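Long-range contacts in demethylmenaquinone Methyltransferase (Thermus thermophilus, PDB 1J3L), which is named as a methyltransferase but belongs to the RraA family, and forms a trimer of compact alpha/beta subunits: residues 29-37 with 137-147; 51-62 with 80-91. One frame throughout, in Å; residues are numbered along the deposited sequence.

Interaction 1: 29-37 with 137-147; sequences ARFAGRVRT and VLPGSFLLADE
Phe31 and Ala145 face each other as a hydrogen-bonded antiparallel pair, and the methyl of Ala145 sits over one face of the Phe31 ring, its CB 3.7 Å from the ring centroid. The ring reaches this methyl because CG of Phe31 lies between the backbone N and the carbonyl carbon (chi1 62°), turning the phenyl toward the neighbouring strand; a residue as small as alanine suits a place so close to the ring face. Between strands 31-37 and 142-146 the backbone bonds continue through Gly33 and Leu143, with Leu143 N 2.8 Å from Gly33 O. On the other face of the sheet Ala32 CB touches Leu144 CD2 at 3.8 Å, and the Phe142 ring reaches over the backbone of Gly33, whose backbone angles would drive a side chain against the preceding carbonyl, so glycine suits it. Beyond, Val35 closes onto the type II turn 138-141: Val35 N meets Ser141 O at 2.7 Å, and Gly140 N returns a bond to Val35 O. Val35 CG2 presses tightly on Leu143 CB, while CG1 lies against Val137. Ser141 OG bonds to Leu138 O at 2.7 Å in the carbonyl plane, and Ser141 N shares that acceptor, so two donors fix the turn; Gly140 supplies its positive phi. At the opposite end the extended Arg30 chain brings the edge of its guanidinium to the Glu147 carboxylate, the two planes only 29° apart. Arg30 NE is 2.9 Å from Glu147 OE1; NH2 and OE2 are modelled too close to take literally. Arg4 also pairs with Glu147 OE2, and Thr98 of the second subunit packs on Glu147. The contact thus joins apolar side chains and regular backbone bonds to a terminal ion pair, where the shared carboxylate probably offsets the closeness of Arg30 and Arg4.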
loop_
_atom_site.group_PDB
_atom_site.type_symbol
_atom_site.label_atom_id
_atom_site.label_comp_id
_atom_site.label_asym_id
_atom_site.label_seq_id
_atom_site.Cartn_x
_atom_site.Cartn_y
_atom_site.Cartn_z
ATOM N N ALA A 29 -15.480 -7.898 -1.275
ATOM C CA ALA A 29 -14.882 -6.570 -1.229
ATOM C C ALA A 29 -15.812 -5.660 -0.434
ATOM O O ALA A 29 -15.374 -4.716 0.219
ATOM C CB ALA A 29 -14.690 -6.025 -2.647
ATOM N N ARG A 30 -17.102 -5.968 -0.484
ATOM C CA ARG A 30 -18.101 -5.174 0.223
ATOM C C ARG A 30 -18.883 -6.033 1.207
ATOM O O ARG A 30 -19.355 -7.122 0.862
ATOM C CB ARG A 30 -19.061 -4.523 -0.781
ATOM C CG ARG A 30 -18.382 -3.550 -1.736
ATOM C CD ARG A 30 -19.357 -2.988 -2.751
ATOM N NE ARG A 30 -18.754 -1.927 -3.556
ATOM C CZ ARG A 30 -19.321 -1.382 -4.631
ATOM N NH1 ARG A 30 -20.515 -1.790 -5.044
ATOM N NH2 ARG A 30 -18.688 -0.434 -5.307
ATOM N N PHE A 31 -19.005 -5.532 2.432
ATOM C CA PHE A 31 -19.723 -6.215 3.497
ATOM C C PHE A 31 -20.094 -5.196 4.574
ATOM O O PHE A 31 -19.565 -4.084 4.599
ATOM C CB PHE A 31 -18.858 -7.326 4.108
ATOM C CG PHE A 31 -17.593 -6.828 4.753
ATOM C CD1 PHE A 31 -16.493 -6.475 3.977
ATOM C CD2 PHE A 31 -17.501 -6.713 6.140
ATOM C CE1 PHE A 31 -15.299 -6.007 4.575
ATOM C CE2 PHE A 31 -16.322 -6.248 6.754
ATOM C CZ PHE A 31 -15.216 -5.897 5.965
ATOM N N ALA A 32 -21.001 -5.586 5.465
ATOM C CA ALA A 32 -21.457 -4.706 6.530
ATOM C C ALA A 32 -22.145 -5.493 7.640
ATOM O O ALA A 32 -22.541 -6.640 7.444
ATOM C CB ALA A 32 -22.415 -3.672 5.953
ATOM N N GLY A 33 -22.293 -4.881 8.809
ATOM C CA GLY A 33 -22.955 -5.580 9.895
ATOM C C GLY A 33 -22.798 -4.945 11.259
ATOM O O GLY A 33 -22.095 -3.940 11.422
ATOM N N ARG A 34 -23.474 -5.533 12.243
ATOM C CA ARG A 34 -23.408 -5.064 13.614
ATOM C C ARG A 34 -21.995 -5.364 14.111
ATOM O O ARG A 34 -21.528 -6.498 14.015
ATOM C CB ARG A 34 -24.444 -5.800 14.475
ATOM C CG ARG A 34 -24.567 -5.244 15.885
ATOM C CD ARG A 34 -25.580 -6.014 16.728
ATOM N NE ARG A 34 -25.797 -5.376 18.027
ATOM C CZ ARG A 34 -26.489 -4.251 18.211
ATOM N NH1 ARG A 34 -27.041 -3.629 17.181
ATOM N NH2 ARG A 34 -26.629 -3.746 19.427
ATOM N N VAL A 35 -21.326 -4.347 14.640
ATOM C CA VAL A 35 -19.965 -4.476 15.138
ATOM C C VAL A 35 -19.814 -5.225 16.457
ATOM O O VAL A 35 -20.597 -5.062 17.392
ATOM C CB VAL A 35 -19.293 -3.074 15.308
ATOM C CG1 VAL A 35 -17.936 -3.215 15.956
ATOM C CG2 VAL A 35 -19.154 -2.388 13.959
ATOM N N ARG A 36 -18.772 -6.042 16.500
ATOM C CA ARG A 36 -18.399 -6.830 17.663
ATOM C C ARG A 36 -16.904 -6.512 17.765
ATOM O O ARG A 36 -16.185 -6.618 16.776
ATOM C CB ARG A 36 -18.600 -8.314 17.369
ATOM C CG ARG A 36 -18.688 -9.174 18.597
ATOM C CD ARG A 36 -20.102 -9.220 19.150
ATOM N NE ARG A 36 -20.115 -9.869 20.456
ATOM C CZ ARG A 36 -19.733 -11.122 20.680
ATOM N NH1 ARG A 36 -19.305 -11.882 19.681
ATOM N NH2 ARG A 36 -19.768 -11.612 21.910
ATOM N N THR A 37 -16.430 -6.119 18.937
ATOM C CA THR A 37 -15.023 -5.765 19.074
ATOM C C THR A 37 -14.196 -6.745 19.880
ATOM O O THR A 37 -14.720 -7.609 20.591
ATOM C CB THR A 37 -14.849 -4.384 19.727
ATOM O OG1 THR A 37 -15.282 -4.440 21.095
ATOM C CG2 THR A 37 -15.667 -3.343 18.977
ATOM N N VAL A 137 -14.180 2.752 17.809
ATOM C CA VAL A 137 -15.041 1.696 17.294
ATOM C C VAL A 137 -15.789 1.113 18.476
ATOM O O VAL A 137 -15.189 0.653 19.442
ATOM C CB VAL A 137 -14.234 0.611 16.577
ATOM C CG1 VAL A 137 -15.168 -0.492 16.104
ATOM C CG2 VAL A 137 -13.506 1.230 15.378
ATOM N N LEU A 138 -17.110 1.150 18.401
ATOM C CA LEU A 138 -17.925 0.683 19.509
ATOM C C LEU A 138 -18.705 -0.593 19.277
ATOM O O LEU A 138 -19.267 -0.820 18.203
ATOM C CB LEU A 138 -18.914 1.781 19.924
ATOM C CG LEU A 138 -18.390 3.121 20.447
ATOM C CD1 LEU A 138 -19.559 4.076 20.585
ATOM C CD2 LEU A 138 -17.691 2.943 21.786
ATOM N N PRO A 139 -18.744 -1.453 20.299
ATOM C CA PRO A 139 -19.484 -2.702 20.180
ATOM C C PRO A 139 -20.930 -2.239 20.021
ATOM O O PRO A 139 -21.389 -1.385 20.789
ATOM C CB PRO A 139 -19.261 -3.368 21.535
ATOM C CG PRO A 139 -17.976 -2.765 22.024
ATOM C CD PRO A 139 -18.121 -1.333 21.627
ATOM N N GLY A 140 -21.635 -2.759 19.021
ATOM C CA GLY A 140 -23.019 -2.370 18.845
ATOM C C GLY A 140 -23.291 -1.346 17.770
ATOM O O GLY A 140 -24.451 -1.042 17.481
ATOM N N SER A 141 -22.240 -0.792 17.184
ATOM C CA SER A 141 -22.425 0.187 16.118
ATOM C C SER A 141 -22.556 -0.612 14.834
ATOM O O SER A 141 -22.316 -1.815 14.833
ATOM C CB SER A 141 -21.223 1.130 16.038
ATOM O OG SER A 141 -20.013 0.397 15.959
ATOM N N PHE A 142 -22.950 0.046 13.750
ATOM C CA PHE A 142 -23.100 -0.626 12.464
ATOM C C PHE A 142 -21.890 -0.283 11.602
ATOM O O PHE A 142 -21.510 0.883 11.487
ATOM C CB PHE A 142 -24.379 -0.163 11.756
ATOM C CG PHE A 142 -24.712 -0.951 10.514
ATOM C CD1 PHE A 142 -25.078 -2.289 10.596
ATOM C CD2 PHE A 142 -24.660 -0.351 9.262
ATOM C CE1 PHE A 142 -25.391 -3.019 9.442
ATOM C CE2 PHE A 142 -24.967 -1.066 8.108
ATOM C CZ PHE A 142 -25.333 -2.406 8.198
ATOM N N LEU A 143 -21.272 -1.300 11.011
ATOM C CA LEU A 143 -20.114 -1.066 10.169
ATOM C C LEU A 143 -20.405 -1.351 8.708
ATOM O O LEU A 143 -21.115 -2.294 8.361
ATOM C CB LEU A 143 -18.920 -1.900 10.643
ATOM C CG LEU A 143 -17.617 -1.743 9.847
ATOM C CD1 LEU A 143 -16.423 -2.136 10.710
ATOM C CD2 LEU A 143 -17.676 -2.597 8.591
ATOM N N LEU A 144 -19.847 -0.505 7.857
ATOM C CA LEU A 144 -20.002 -0.621 6.424
ATOM C C LEU A 144 -18.600 -0.625 5.857
ATOM O O LEU A 144 -17.750 0.156 6.280
ATOM C CB LEU A 144 -20.800 0.566 5.882
ATOM C CG LEU A 144 -22.301 0.339 5.689
ATOM C CD1 LEU A 144 -23.070 1.631 5.878
ATOM C CD2 LEU A 144 -22.536 -0.239 4.307
ATOM N N ALA A 145 -18.349 -1.510 4.903
ATOM C CA ALA A 145 -17.027 -1.587 4.311
ATOM C C ALA A 145 -17.067 -1.817 2.816
ATOM O O ALA A 145 -17.796 -2.685 2.322
ATOM C CB ALA A 145 -16.221 -2.694 4.987
ATOM N N ASP A 146 -16.277 -1.020 2.101
ATOM C CA ASP A 146 -16.163 -1.134 0.654
ATOM C C ASP A 146 -14.852 -0.499 0.185
ATOM O O ASP A 146 -14.023 -0.114 1.006
ATOM C CB ASP A 146 -17.371 -0.484 -0.046
ATOM C CG ASP A 146 -17.493 0.999 0.242
ATOM O OD1 ASP A 146 -16.461 1.700 0.213
ATOM O OD2 ASP A 146 -18.628 1.470 0.478
ATOM N N GLU A 147 -14.674 -0.394 -1.131
ATOM C CA GLU A 147 -13.466 0.178 -1.719
ATOM C C GLU A 147 -13.107 1.598 -1.279
ATOM O O GLU A 147 -11.962 2.015 -1.431
ATOM C CB GLU A 147 -13.557 0.158 -3.245
ATOM C CG GLU A 147 -14.613 1.084 -3.827
ATOM C CD GLU A 147 -15.982 0.427 -3.969
ATOM O OE1 GLU A 147 -16.142 -0.747 -3.568
ATOM O OE2 GLU A 147 -16.902 1.094 -4.492
#

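Interaction 2: 51-62 with 80-91; sequences LEEEGAGQVLFV and RAWEKGWAGVVV
A beta-alpha-beta crossover brings strands 58-62 and 88-91 side by side and parallel, and Trp86 packs in the corner between them and the preceding helix. Its indole is sandwiched: Leu51 CD2 stands 3.5 Å from the centroid of the five-membered ring on one face, and Gly55 CA 3.6 Å from it on the other, a closeness that suits glycine. With CG anti to the carbonyl carbon (chi1 -68°), the indole is set so that NE1 makes two weak bonds, to Leu51 O and Glu53 O. Gly55 N donates to Lys84 O at 3.1 Å, just before Gly85, whose positive phi ends the helix in a Schellman motif. Outside, Glu52 OE2 meets NE and NH2 of Arg80, and Glu83 OE1 meets NH1, a salt-bridge network in which the NE and NH1 contacts are modelled very short, so their lengths are doubtful; Lys84 NZ pairs with Glu54 OE2 at 2.9 Å. Along the strands, Val90 N donates to Leu60 O at 2.7 Å, and Val90 CG1 lies over the centre of the Phe61 ring. Strand 31-39 flanks strand 58-63, strand 107-110 flanks 88-92, and Phe61 reaches Leu130 and Val132 of strand 130-132.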
loop_
_atom_site.group_PDB
_atom_site.type_symbol
_atom_site.label_atom_id
_atom_site.label_comp_id
_atom_site.label_asym_id
_atom_site.label_seq_id
_atom_site.Cartn_x
_atom_site.Cartn_y
_atom_site.Cartn_z
ATOM N N LEU A 51 -15.351 -16.044 17.337
ATOM C CA LEU A 51 -15.890 -16.358 16.013
ATOM C C LEU A 51 -16.715 -17.636 16.022
ATOM O O LEU A 51 -17.398 -17.949 15.047
ATOM C CB LEU A 51 -14.772 -16.478 14.978
ATOM C CG LEU A 51 -14.172 -15.183 14.422
ATOM C CD1 LEU A 51 -13.052 -15.525 13.475
ATOM C CD2 LEU A 51 -15.227 -14.382 13.692
ATOM N N GLU A 52 -16.658 -18.367 17.128
ATOM C CA GLU A 52 -17.404 -19.611 17.257
ATOM C C GLU A 52 -18.823 -19.285 17.701
ATOM O O GLU A 52 -19.707 -20.145 17.686
ATOM C CB GLU A 52 -16.737 -20.519 18.287
ATOM C CG GLU A 52 -17.026 -21.989 18.093
ATOM C CD GLU A 52 -16.502 -22.509 16.771
ATOM O OE1 GLU A 52 -15.266 -22.573 16.596
ATOM O OE2 GLU A 52 -17.331 -22.850 15.901
ATOM N N GLU A 53 -19.030 -18.034 18.108
ATOM C CA GLU A 53 -20.344 -17.598 18.548
ATOM C C GLU A 53 -21.077 -17.155 17.300
ATOM O O GLU A 53 -20.452 -16.656 16.358
ATOM C CB GLU A 53 -20.229 -16.446 19.555
ATOM C CG GLU A 53 -19.139 -16.697 20.572
ATOM C CD GLU A 53 -19.295 -15.890 21.837
ATOM O OE1 GLU A 53 -19.628 -14.690 21.758
ATOM O OE2 GLU A 53 -19.069 -16.461 22.920
ATOM N N GLU A 54 -22.387 -17.367 17.253
ATOM C CA GLU A 54 -23.086 -16.964 16.064
ATOM C C GLU A 54 -22.919 -15.517 15.672
ATOM O O GLU A 54 -23.210 -14.622 16.460
ATOM C CB GLU A 54 -24.551 -17.456 16.111
ATOM C CG GLU A 54 -24.650 -18.800 15.279
ATOM C CD GLU A 54 -25.081 -20.113 16.010
ATOM O OE1 GLU A 54 -26.287 -20.314 16.259
ATOM O OE2 GLU A 54 -24.230 -20.990 16.283
ATOM N N GLY A 55 -22.428 -15.324 14.444
ATOM C CA GLY A 55 -22.167 -13.991 13.929
ATOM C C GLY A 55 -23.057 -13.497 12.797
ATOM O O GLY A 55 -22.649 -12.631 12.015
ATOM N N ALA A 56 -24.274 -14.023 12.717
ATOM C CA ALA A 56 -25.215 -13.604 11.691
ATOM C C ALA A 56 -25.366 -12.083 11.692
ATOM O O ALA A 56 -25.643 -11.471 12.721
ATOM C CB ALA A 56 -26.544 -14.255 11.941
ATOM N N GLY A 57 -25.168 -11.479 10.528
ATOM C CA GLY A 57 -25.302 -10.036 10.402
ATOM C C GLY A 57 -24.336 -9.230 11.252
ATOM O O GLY A 57 -24.634 -8.099 11.636
ATOM N N GLN A 58 -23.169 -9.792 11.550
ATOM C CA GLN A 58 -22.202 -9.077 12.376
ATOM C C GLN A 58 -20.819 -8.945 11.759
ATOM O O GLN A 58 -20.437 -9.700 10.874
ATOM C CB GLN A 58 -22.077 -9.758 13.744
ATOM C CG GLN A 58 -23.396 -9.854 14.503
ATOM C CD GLN A 58 -23.343 -10.848 15.645
ATOM O OE1 GLN A 58 -22.705 -10.608 16.663
ATOM N NE2 GLN A 58 -24.009 -11.983 15.471
ATOM N N VAL A 59 -20.074 -7.965 12.248
ATOM C CA VAL A 59 -18.723 -7.726 11.793
ATOM C C VAL A 59 -17.803 -7.693 13.008
ATOM O O VAL A 59 -18.035 -6.929 13.945
ATOM C CB VAL A 59 -18.615 -6.378 11.065
ATOM C CG1 VAL A 59 -17.157 -6.045 10.794
ATOM C CG2 VAL A 59 -19.376 -6.440 9.766
ATOM N N LEU A 60 -16.766 -8.521 13.003
ATOM C CA LEU A 60 -15.838 -8.527 14.119
ATOM C C LEU A 60 -14.666 -7.610 13.780
ATOM O O LEU A 60 -14.026 -7.746 12.738
ATOM C CB LEU A 60 -15.337 -9.944 14.408
ATOM C CG LEU A 60 -14.418 -10.071 15.631
ATOM C CD1 LEU A 60 -15.244 -9.856 16.895
ATOM C CD2 LEU A 60 -13.731 -11.443 15.657
ATOM N N PHE A 61 -14.415 -6.654 14.659
ATOM C CA PHE A 61 -13.328 -5.708 14.485
ATOM C C PHE A 61 -12.270 -6.103 15.510
ATOM O O PHE A 61 -12.488 -5.984 16.716
ATOM C CB PHE A 61 -13.823 -4.281 14.748
ATOM C CG PHE A 61 -12.981 -3.216 14.106
ATOM C CD1 PHE A 61 -11.633 -3.103 14.401
ATOM C CD2 PHE A 61 -13.543 -2.317 13.221
ATOM C CE1 PHE A 61 -10.857 -2.108 13.813
ATOM C CE2 PHE A 61 -12.771 -1.317 12.630
ATOM C CZ PHE A 61 -11.431 -1.214 12.931
ATOM N N VAL A 62 -11.135 -6.594 15.028
ATOM C CA VAL A 62 -10.056 -7.018 15.911
ATOM C C VAL A 62 -8.943 -5.996 15.969
ATOM O O VAL A 62 -8.290 -5.710 14.961
ATOM C CB VAL A 62 -9.437 -8.350 15.453
ATOM C CG1 VAL A 62 -8.408 -8.810 16.457
ATOM C CG2 VAL A 62 -10.521 -9.385 15.273
ATOM N N ARG A 80 -14.066 -20.745 9.586
ATOM C CA ARG A 80 -14.937 -20.901 10.741
ATOM C C ARG A 80 -15.905 -19.712 10.833
ATOM O O ARG A 80 -17.113 -19.898 10.987
ATOM C CB ARG A 80 -14.112 -21.031 12.028
ATOM C CG ARG A 80 -14.873 -21.693 13.155
ATOM C CD ARG A 80 -15.446 -23.046 12.728
ATOM N NE ARG A 80 -16.496 -23.456 13.653
ATOM C CZ ARG A 80 -17.562 -24.171 13.311
ATOM N NH1 ARG A 80 -17.728 -24.569 12.058
ATOM N NH2 ARG A 80 -18.480 -24.461 14.220
ATOM N N ALA A 81 -15.369 -18.498 10.707
ATOM C CA ALA A 81 -16.170 -17.276 10.770
ATOM C C ALA A 81 -17.299 -17.334 9.763
ATOM O O ALA A 81 -18.435 -16.933 10.051
ATOM C CB ALA A 81 -15.295 -16.051 10.500
ATOM N N TRP A 82 -16.981 -17.846 8.580
ATOM C CA TRP A 82 -17.967 -17.973 7.522
ATOM C C TRP A 82 -19.044 -18.996 7.859
ATOM O O TRP A 82 -20.229 -18.741 7.642
ATOM C CB TRP A 82 -17.289 -18.362 6.215
ATOM C CG TRP A 82 -18.244 -18.613 5.103
ATOM C CD1 TRP A 82 -19.154 -17.736 4.592
ATOM C CD2 TRP A 82 -18.361 -19.812 4.330
ATOM N NE1 TRP A 82 -19.826 -18.310 3.546
ATOM C CE2 TRP A 82 -19.360 -19.582 3.360
ATOM C CE3 TRP A 82 -17.714 -21.056 4.359
ATOM C CZ2 TRP A 82 -19.732 -20.549 2.426
ATOM C CZ3 TRP A 82 -18.083 -22.023 3.426
ATOM C CH2 TRP A 82 -19.083 -21.760 2.471
ATOM N N GLU A 83 -18.638 -20.157 8.375
ATOM C CA GLU A 83 -19.593 -21.208 8.740
ATOM C C GLU A 83 -20.525 -20.706 9.848
ATOM O O GLU A 83 -21.667 -21.129 9.941
ATOM C CB GLU A 83 -18.867 -22.481 9.222
ATOM C CG GLU A 83 -17.867 -23.066 8.218
ATOM C CD GLU A 83 -17.127 -24.300 8.737
ATOM O OE1 GLU A 83 -16.633 -24.281 9.886
ATOM O OE2 GLU A 83 -17.022 -25.291 7.980
ATOM N N LYS A 84 -20.025 -19.808 10.687
ATOM C CA LYS A 84 -20.816 -19.258 11.779
ATOM C C LYS A 84 -21.655 -18.050 11.354
ATOM O O LYS A 84 -22.334 -17.436 12.177
ATOM C CB LYS A 84 -19.903 -18.884 12.948
ATOM C CG LYS A 84 -19.526 -20.064 13.834
ATOM C CD LYS A 84 -20.762 -20.617 14.518
ATOM C CE LYS A 84 -20.453 -21.825 15.365
ATOM N NZ LYS A 84 -21.675 -22.255 16.082
ATOM N N GLY A 85 -21.584 -17.705 10.070
ATOM C CA GLY A 85 -22.381 -16.608 9.538
ATOM C C GLY A 85 -21.841 -15.190 9.586
ATOM O O GLY A 85 -22.520 -14.250 9.171
ATOM N N TRP A 86 -20.633 -15.015 10.096
ATOM C CA TRP A 86 -20.068 -13.682 10.163
ATOM C C TRP A 86 -20.090 -13.022 8.792
ATOM O O TRP A 86 -19.828 -13.665 7.772
ATOM C CB TRP A 86 -18.631 -13.741 10.705
ATOM C CG TRP A 86 -18.594 -14.149 12.124
ATOM C CD1 TRP A 86 -18.688 -15.416 12.611
ATOM C CD2 TRP A 86 -18.606 -13.278 13.260
ATOM N NE1 TRP A 86 -18.766 -15.393 13.982
ATOM C CE2 TRP A 86 -18.712 -14.096 14.405
ATOM C CE3 TRP A 86 -18.530 -11.888 13.418
ATOM C CZ2 TRP A 86 -18.763 -13.568 15.695
ATOM C CZ3 TRP A 86 -18.580 -11.364 14.700
ATOM C CH2 TRP A 86 -18.690 -12.209 15.827
ATOM N N ALA A 87 -20.418 -11.737 8.769
ATOM C CA ALA A 87 -20.455 -10.987 7.517
ATOM C C ALA A 87 -19.039 -10.568 7.144
ATOM O O ALA A 87 -18.706 -10.440 5.963
ATOM C CB ALA A 87 -21.338 -9.759 7.663
ATOM N N GLY A 88 -18.204 -10.365 8.156
ATOM C CA GLY A 88 -16.834 -9.961 7.906
ATOM C C GLY A 88 -15.995 -9.767 9.156
ATOM O O GLY A 88 -16.503 -9.727 10.276
ATOM N N VAL A 89 -14.693 -9.637 8.941
ATOM C CA VAL A 89 -13.726 -9.432 10.010
ATOM C C VAL A 89 -12.785 -8.307 9.588
ATOM O O VAL A 89 -12.300 -8.281 8.450
ATOM C CB VAL A 89 -12.863 -10.698 10.247
ATOM C CG1 VAL A 89 -12.074 -10.560 11.557
ATOM C CG2 VAL A 89 -13.747 -11.938 10.248
ATOM N N VAL A 90 -12.554 -7.360 10.488
ATOM C CA VAL A 90 -11.633 -6.266 10.207
ATOM C C VAL A 90 -10.497 -6.384 11.205
ATOM O O VAL A 90 -10.717 -6.342 12.411
ATOM C CB VAL A 90 -12.286 -4.899 10.367
ATOM C CG1 VAL A 90 -11.226 -3.824 10.328
ATOM C CG2 VAL A 90 -13.293 -4.679 9.253
ATOM N N VAL A 91 -9.280 -6.540 10.706
ATOM C CA VAL A 91 -8.140 -6.695 11.589
ATOM C C VAL A 91 -7.164 -5.528 11.572
ATOM O O VAL A 91 -6.536 -5.245 10.547
ATOM C CB VAL A 91 -7.351 -7.995 11.256
ATOM C CG1 VAL A 91 -6.191 -8.179 12.222
ATOM C CG2 VAL A 91 -8.277 -9.195 11.316
HETATM O O HOH W 1 -22.159 -20.502 18.195
HETATM O O HOH W 2 -24.656 -12.328 7.983
#

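Interactions 1 and 2 lie in one mixed sheet, with centres about 10 Å apart, and join through strand 31-39, which pairs antiparallel with 142-146 on one side and parallel with 58-63 on the other. Two probable hydrogen bonds stitch them together: Arg34 O to Val59 N at 2.7 Å and Arg36 O to Phe61 N at 2.8 Å. Ala87 CB also packs on Ala32 O, at 3.4 Å. In sequence, interaction 2 is nested within the loop that interaction 1 closes. The Arg36 side chain forms a salt bridge with Glu53, linking the two again. The bound magnesium ion is about 11 Å from the Arg34 side chain.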